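Local coordinates for 2-nitrobenzoate nitroreductase (Pseudomonas fluorescens, PDB 4Z85), which probably binds FMN and works as a flavin-dependent oxidoreductase, named for its reduction of the nitro group of 2-nitrobenzoate, at residues Pro26-Thr31 with Ser45-Met50. Numbering follows the deposited sequence.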
# COMPACT_ATOMS: atom_id res chain seq x y z
N PRO A 26 -0.53 -2.72 -3.51
CA PRO A 26 0.47 -2.83 -4.57
C PRO A 26 1.46 -3.94 -4.25
O PRO A 26 1.67 -4.25 -3.08
CB PRO A 26 1.17 -1.47 -4.53
CG PRO A 26 1.09 -1.08 -3.05
CD PRO A 26 -0.26 -1.60 -2.59
N ILE A 27 2.06 -4.51 -5.29
CA ILE A 27 2.95 -5.67 -5.13
C ILE A 27 4.36 -5.31 -5.54
O ILE A 27 4.62 -4.90 -6.67
CB ILE A 27 2.46 -6.86 -5.97
CG1 ILE A 27 1.02 -7.20 -5.59
CG2 ILE A 27 3.35 -8.09 -5.72
CD1 ILE A 27 0.37 -8.22 -6.55
N ALA A 28 5.28 -5.46 -4.59
CA ALA A 28 6.70 -5.28 -4.88
C ALA A 28 7.32 -6.65 -5.12
O ALA A 28 7.47 -7.44 -4.19
CB ALA A 28 7.40 -4.57 -3.71
N LEU A 29 7.66 -6.95 -6.37
CA LEU A 29 8.37 -8.20 -6.66
C LEU A 29 9.85 -7.87 -6.59
O LEU A 29 10.41 -7.29 -7.50
CB LEU A 29 7.95 -8.75 -8.02
CG LEU A 29 8.64 -10.03 -8.52
CD1 LEU A 29 8.67 -11.09 -7.43
CD2 LEU A 29 7.89 -10.51 -9.76
N VAL A 30 10.45 -8.18 -5.45
CA VAL A 30 11.82 -7.78 -5.14
C VAL A 30 12.81 -8.78 -5.70
O VAL A 30 12.75 -9.97 -5.36
CB VAL A 30 12.00 -7.63 -3.62
CG1 VAL A 30 13.45 -7.26 -3.27
CG2 VAL A 30 11.03 -6.57 -3.08
N THR A 31 13.72 -8.29 -6.55
CA THR A 31 14.89 -9.08 -6.91
C THR A 31 16.10 -8.59 -6.11
O THR A 31 16.28 -7.38 -5.88
CB THR A 31 15.20 -9.02 -8.43
OG1 THR A 31 15.11 -7.68 -8.93
CG2 THR A 31 14.24 -9.92 -9.21
N SER A 45 3.31 -7.58 -0.59
CA SER A 45 2.28 -6.55 -0.75
C SER A 45 2.07 -5.73 0.53
O SER A 45 1.21 -4.85 0.56
CB SER A 45 0.95 -7.17 -1.24
OG SER A 45 0.31 -7.92 -0.22
N ALA A 46 2.88 -5.96 1.57
CA ALA A 46 2.90 -5.04 2.71
C ALA A 46 3.90 -3.95 2.37
O ALA A 46 5.04 -3.97 2.83
CB ALA A 46 3.27 -5.76 4.02
N PHE A 47 3.47 -3.04 1.51
CA PHE A 47 4.38 -2.22 0.70
C PHE A 47 3.69 -0.95 0.32
O PHE A 47 2.54 -0.99 -0.11
CB PHE A 47 4.77 -3.01 -0.57
CG PHE A 47 5.32 -2.18 -1.73
CD1 PHE A 47 6.41 -1.33 -1.56
CD2 PHE A 47 4.76 -2.30 -2.99
CE1 PHE A 47 6.93 -0.62 -2.65
CE2 PHE A 47 5.27 -1.61 -4.08
CZ PHE A 47 6.36 -0.77 -3.91
N ASN A 48 4.38 0.19 0.47
CA ASN A 48 3.92 1.39 -0.22
C ASN A 48 5.02 2.43 -0.22
O ASN A 48 6.01 2.30 0.48
CB ASN A 48 2.65 1.97 0.42
CG ASN A 48 1.68 2.54 -0.62
OD1 ASN A 48 2.12 3.07 -1.63
ND2 ASN A 48 0.37 2.39 -0.39
N TYR A 49 4.85 3.48 -1.03
CA TYR A 49 5.81 4.59 -0.96
C TYR A 49 5.54 5.42 0.28
O TYR A 49 4.41 5.46 0.81
CB TYR A 49 5.73 5.46 -2.23
CG TYR A 49 4.67 6.54 -2.21
CD1 TYR A 49 3.34 6.25 -2.50
CD2 TYR A 49 5.00 7.87 -1.91
CE1 TYR A 49 2.36 7.24 -2.49
CE2 TYR A 49 4.03 8.86 -1.89
CZ TYR A 49 2.72 8.54 -2.18
OH TYR A 49 1.77 9.55 -2.17
N MET A 50 6.58 6.10 0.75
CA MET A 50 6.46 6.92 1.93
C MET A 50 6.65 8.39 1.62
O MET A 50 6.00 9.24 2.24
CB MET A 50 7.45 6.46 2.99
CG MET A 50 7.08 5.12 3.62
SD MET A 50 5.72 5.22 4.83
CE MET A 50 4.33 4.55 3.95
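The nearest pair of CA atoms across Pro26-Thr31 and Ser45-Met50 is Ile27 CA and Ser45 CA, 4.5 Å apart, at the open end of the β hairpin formed by strands 28-33 and 39-52 in the antiparallel barrel of the flavin reductase-like domain. No hydrogen bond joins the two segments; the hairpin ladder passes through residues such as Tyr44, which pairs with Ala28. Instead Ser45 CA sits 3.3 Å from Pro26 O, with 138° at the hydrogen, a CA-H...O contact to a buried carbonyl oxygen for which the model offers no hydrogen-bond donor. Ala46 then centres an inverse gamma turn, beyond which the Phe47 CB points toward the first segment.

With chi1 at 160°, the Phe47 side chain extends away from its own N and turns one ring face to the Ala28 methyl. Ala28 CB stands 3.6 Å from the ring centroid and 13° off its normal, a centred CH-pi contact. Pro26 meets the same ring differently: its CG is 3.9 Å from Phe47 CD2, while Pro26 O lies at the ring edge. Val89 and Ile59, from two other barrel strands, also pack on Phe47. Were Phe47 an alanine, the loss of the ring would probably open a gap facing the Ala28 methyl and strip Pro26 of its aromatic neighbour. Phe47 O accepts a hydrogen bond from Asn48 ND2 of the second subunit, and Pro26 CG approaches that same oxygen to 3.3 Å.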